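Local coordinates for protein aspartate--tRNA(Asp/Asn) ligase (Sulfolobus tokodaii, PDB 1WYD) that attaches L-aspartate to tRNA(Asp) and, having relaxed specificity, probably also to tRNA(Asn), after first activating the amino acid with ATP, at residues 55-58 against 59-63; 379-382 against 383-386. One frame throughout, in Å; residues are numbered along the deposited sequence.

Contact 1. Residues 55-58 against 59-63; sequences SAFG and ISQEL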
loop_
_atom_site.group_PDB
_atom_site.type_symbol
_atom_site.label_atom_id
_atom_site.label_comp_id
_atom_site.label_asym_id
_atom_site.label_seq_id
_atom_site.Cartn_x
_atom_site.Cartn_y
_atom_site.Cartn_z
ATOM N N SER B 55 19.108 43.675 7.592
ATOM C CA SER B 55 19.417 43.570 6.153
ATOM C C SER B 55 18.368 42.738 5.389
ATOM O O SER B 55 18.288 42.816 4.167
ATOM C CB SER B 55 20.851 43.064 5.867
ATOM O OG SER B 55 21.536 42.599 7.030
ATOM N N ALA B 56 17.550 41.974 6.119
ATOM C CA ALA B 56 16.462 41.184 5.526
ATOM C C ALA B 56 15.192 41.995 5.205
ATOM O O ALA B 56 14.262 41.489 4.564
ATOM C CB ALA B 56 16.115 39.989 6.433
ATOM N N PHE B 57 15.157 43.253 5.645
ATOM C CA PHE B 57 13.965 44.075 5.477
ATOM C C PHE B 57 13.639 44.280 4.004
ATOM O O PHE B 57 12.478 44.199 3.610
ATOM C CB PHE B 57 14.101 45.416 6.218
ATOM C CG PHE B 57 12.839 46.246 6.225
ATOM C CD1 PHE B 57 11.652 45.747 6.777
ATOM C CD2 PHE B 57 12.839 47.518 5.678
ATOM C CE1 PHE B 57 10.480 46.505 6.785
ATOM C CE2 PHE B 57 11.680 48.290 5.681
ATOM C CZ PHE B 57 10.496 47.784 6.241
ATOM N N GLY B 58 14.670 44.519 3.200
ATOM C CA GLY B 58 14.517 44.822 1.787
ATOM C C GLY B 58 13.833 43.707 1.022
ATOM O O GLY B 58 12.854 43.950 0.311
ATOM N N ILE B 59 14.330 42.482 1.175
ATOM C CA ILE B 59 13.739 41.362 0.469
ATOM C C ILE B 59 12.352 41.027 1.036
ATOM O O ILE B 59 11.432 40.773 0.280
ATOM C CB ILE B 59 14.729 40.135 0.351
ATOM C CG1 ILE B 59 14.285 39.177 -0.773
ATOM C CG2 ILE B 59 14.964 39.431 1.717
ATOM C CD1 ILE B 59 15.331 38.149 -1.154
ATOM N N SER B 60 12.182 41.140 2.350
ATOM C CA SER B 60 10.897 40.835 2.993
ATOM C C SER B 60 9.741 41.637 2.392
ATOM O O SER B 60 8.586 41.235 2.496
ATOM C CB SER B 60 10.965 41.032 4.524
ATOM O OG SER B 60 10.972 42.411 4.903
ATOM N N GLN B 61 10.071 42.751 1.745
ATOM C CA GLN B 61 9.078 43.662 1.184
ATOM C C GLN B 61 8.553 43.171 -0.148
ATOM O O GLN B 61 7.509 43.620 -0.600
ATOM C CB GLN B 61 9.658 45.072 1.026
ATOM C CG GLN B 61 9.873 45.815 2.359
ATOM C CD GLN B 61 8.615 46.522 2.825
ATOM O OE1 GLN B 61 7.510 45.969 2.723
ATOM N NE2 GLN B 61 8.765 47.758 3.317
ATOM N N GLU B 62 9.269 42.251 -0.781
ATOM C CA GLU B 62 8.846 41.769 -2.090
ATOM C C GLU B 62 8.160 40.390 -2.015
ATOM O O GLU B 62 7.620 39.896 -3.012
ATOM C CB GLU B 62 10.010 41.804 -3.085
ATOM C CG GLU B 62 11.079 40.756 -2.863
ATOM C CD GLU B 62 12.218 40.887 -3.874
ATOM O OE1 GLU B 62 13.063 41.816 -3.695
ATOM O OE2 GLU B 62 12.259 40.065 -4.845
ATOM N N LEU B 63 8.160 39.826 -0.802
ATOM C CA LEU B 63 7.575 38.529 -0.488
ATOM C C LEU B 63 6.053 38.495 -0.634
ATOM O O LEU B 63 5.352 39.479 -0.376
ATOM C CB LEU B 63 7.951 38.139 0.949
ATOM C CG LEU B 63 9.404 37.820 1.277
ATOM C CD1 LEU B 63 9.509 37.343 2.729
ATOM C CD2 LEU B 63 9.990 36.775 0.325
#

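Contact 2. Residues 379-382 against 383-386; sequences SFEF and FLKW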
loop_
_atom_site.group_PDB
_atom_site.type_symbol
_atom_site.label_atom_id
_atom_site.label_comp_id
_atom_site.label_asym_id
_atom_site.label_seq_id
_atom_site.Cartn_x
_atom_site.Cartn_y
_atom_site.Cartn_z
ATOM N N SER B 379 -18.885 -20.352 -16.293
ATOM C CA SER B 379 -18.334 -19.043 -16.629
ATOM C C SER B 379 -17.572 -18.417 -15.458
ATOM O O SER B 379 -17.029 -17.317 -15.584
ATOM C CB SER B 379 -19.450 -18.118 -17.138
ATOM O OG SER B 379 -20.446 -17.958 -16.142
ATOM N N PHE B 380 -17.543 -19.133 -14.331
ATOM C CA PHE B 380 -16.744 -18.764 -13.151
ATOM C C PHE B 380 -15.707 -19.810 -12.813
ATOM O O PHE B 380 -15.276 -19.916 -11.662
ATOM C CB PHE B 380 -17.652 -18.467 -11.946
ATOM C CG PHE B 380 -18.483 -17.241 -12.141
ATOM C CD1 PHE B 380 -19.745 -17.327 -12.747
ATOM C CD2 PHE B 380 -17.979 -15.992 -11.805
ATOM C CE1 PHE B 380 -20.521 -16.177 -12.968
ATOM C CE2 PHE B 380 -18.733 -14.831 -12.033
ATOM C CZ PHE B 380 -20.009 -14.925 -12.610
ATOM N N GLU B 381 -15.300 -20.570 -13.832
ATOM C CA GLU B 381 -14.285 -21.616 -13.692
ATOM C C GLU B 381 -12.991 -21.032 -13.126
ATOM O O GLU B 381 -12.344 -21.676 -12.295
ATOM C CB GLU B 381 -14.024 -22.326 -15.034
ATOM C CG GLU B 381 -13.367 -23.707 -14.967
ATOM C CD GLU B 381 -13.737 -24.538 -13.737
ATOM O OE1 GLU B 381 -14.944 -24.671 -13.415
ATOM O OE2 GLU B 381 -12.820 -25.094 -13.093
ATOM N N PHE B 382 -12.650 -19.811 -13.560
ATOM C CA PHE B 382 -11.487 -19.075 -13.064
ATOM C C PHE B 382 -11.477 -18.886 -11.528
ATOM O O PHE B 382 -10.411 -18.688 -10.927
ATOM C CB PHE B 382 -11.377 -17.719 -13.765
ATOM C CG PHE B 382 -12.342 -16.689 -13.246
ATOM C CD1 PHE B 382 -13.684 -16.694 -13.660
ATOM C CD2 PHE B 382 -11.922 -15.712 -12.348
ATOM C CE1 PHE B 382 -14.594 -15.752 -13.188
ATOM C CE2 PHE B 382 -12.816 -14.746 -11.872
ATOM C CZ PHE B 382 -14.157 -14.766 -12.293
ATOM N N PHE B 383 -12.657 -18.953 -10.917
ATOM C CA PHE B 383 -12.796 -18.845 -9.473
ATOM C C PHE B 383 -12.961 -20.222 -8.821
ATOM O O PHE B 383 -12.365 -20.507 -7.786
ATOM C CB PHE B 383 -14.001 -17.937 -9.156
ATOM C CG PHE B 383 -14.107 -17.484 -7.711
ATOM C CD1 PHE B 383 -14.002 -16.116 -7.391
ATOM C CD2 PHE B 383 -14.398 -18.390 -6.694
ATOM C CE1 PHE B 383 -14.131 -15.658 -6.073
ATOM C CE2 PHE B 383 -14.528 -17.954 -5.372
ATOM C CZ PHE B 383 -14.397 -16.580 -5.061
ATOM N N LEU B 384 -13.781 -21.066 -9.426
ATOM C CA LEU B 384 -14.062 -22.405 -8.920
ATOM C C LEU B 384 -12.876 -23.360 -8.844
ATOM O O LEU B 384 -12.730 -24.089 -7.848
ATOM C CB LEU B 384 -15.158 -23.043 -9.758
ATOM C CG LEU B 384 -16.499 -22.316 -9.713
ATOM C CD1 LEU B 384 -17.380 -22.893 -10.831
ATOM C CD2 LEU B 384 -17.146 -22.486 -8.340
ATOM N N LYS B 385 -12.022 -23.328 -9.867
ATOM C CA LYS B 385 -10.952 -24.321 -10.041
ATOM C C LYS B 385 -10.031 -24.476 -8.844
ATOM O O LYS B 385 -9.597 -25.590 -8.540
ATOM C CB LYS B 385 -10.073 -23.984 -11.259
ATOM C CG LYS B 385 -9.247 -22.719 -11.078
ATOM C CD LYS B 385 -7.915 -22.824 -11.804
ATOM C CE LYS B 385 -7.971 -22.082 -13.130
ATOM N NZ LYS B 385 -6.601 -22.042 -13.695
ATOM N N TRP B 386 -9.704 -23.353 -8.202
ATOM C CA TRP B 386 -8.721 -23.335 -7.128
ATOM C C TRP B 386 -9.173 -24.175 -5.943
ATOM O O TRP B 386 -8.343 -24.727 -5.239
ATOM C CB TRP B 386 -8.442 -21.908 -6.680
ATOM C CG TRP B 386 -8.113 -21.007 -7.798
ATOM C CD1 TRP B 386 -8.905 -20.022 -8.321
ATOM C CD2 TRP B 386 -6.891 -20.996 -8.553
ATOM N NE1 TRP B 386 -8.252 -19.408 -9.365
ATOM C CE2 TRP B 386 -7.012 -19.978 -9.525
ATOM C CE3 TRP B 386 -5.702 -21.744 -8.502
ATOM C CZ2 TRP B 386 -6.006 -19.697 -10.442
ATOM C CZ3 TRP B 386 -4.692 -21.467 -9.427
ATOM C CH2 TRP B 386 -4.852 -20.448 -10.378
#

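Contact 1. Residues 55-58 against 59-63
In the OB-fold domain, the short helix 57-60 lies in the link between strands 44-50 and 68-77, and its single turn is tied together by Ala56, Phe57, Ser60 and Gln61. The main helical bond runs from Ser60 N to Ala56 O (3.1 Å, N-H...O angle 158°). Ser60 adds a second tie through its side chain: OG reaches back one turn and donates to Phe57 O at 2.7 Å. The same carbonyl oxygen receives a weak bond from Gln61 N, which makes a second weak bond to Gly58 O, 3.4 Å from N to O in each case. Gln61 CG lies over one face of the Phe57 ring and 3.3 Å from Phe57 O. On the outer side of the turn, Phe57 holds CG anti to its own nitrogen (chi1 -173°), and the Gln61 chain, bent at chi2, brings NE2 to 3.4 Å from Phe57 CZ. The ring and amide planes are inclined by 46°, so the two groups meet at a slant rather than as a flat stack. Gln61 OE1 has a weak bond to Lys35. Trimming Phe57 to an alanine would probably open a gap beside the Gln61 amide and let that side chain turn more freely. Beneath the turn, Ala56 and Ile59 pack on Ile92, while Ala56 and Ser60 touch Val50. With the backbone bonds to Gln61 weak, the Ser60 hydroxyl probably contributes much of the polar hold on Phe57 O.

Contact 2. Residues 379-382 against 383-386
Phe382 folds its ring over the peptide that follows it, bringing CG to 3.3 Å from Phe383 N, while Phe383 CB lies 4.3 Å above the ring plane, over its centre. A chi1 of 77°, which sets CG between the backbone N and the carbonyl carbon, is what turns the ring onto its neighbour. Both residues belong to the short helix 381-384 of the class II synthetase domain, and Phe380 is its N-cap. The Phe380 carbonyl oxygen takes two donors: Leu384 N, in the carbonyl plane at 2.9 Å from Phe380 O, and Phe383 N, also 2.9 Å from Phe380 O but 55° out of that plane. Leu384 CG packs 3.3 Å from the same oxygen, and one residue on, Lys385 N bonds to Glu381 O. Glu381 bends at chi2 so that OE2 comes within 3.5 Å of Lys385 CB, yet its charge is answered by a salt bridge from OE1 to Arg363. Lys385 points its amine instead to the second subunit, with a weak bond to Arg119 O there. Phe382 and Phe383 pack on Leu190 of helix 189-199, Leu384 packs on Leu366 of helix 363-371, and Phe383 meets Phe329 edge-to-face. Farther along, at Trp386, Lys385 CD sits 3.7 Å above the centre of one indole face, and at the indole edge NE1 donates a weak, bent bond (N-H...O angle 126°) to Phe382 O at 2.8 Å.

In the fold
Contacts 1 and 2 lie within two short helices in different domains, on opposite sides of the centre of the chain; their centres are 70 Å apart and their nearest atoms about 58 Å. Contact 1 belongs to the OB-fold domain, which in this family reads the tRNA anticodon, and lies away from the annotated sites. Contact 2 lies near the predicted aspartate pocket: the Phe380 side chain is about 6 Å from that of Glu167 and the Phe383 side chain about 7 Å from that of Arg359, both predicted to bind L-aspartate. Contact 2 also reaches the dimer interface, whereas no other chain of the assembly touches contact 1.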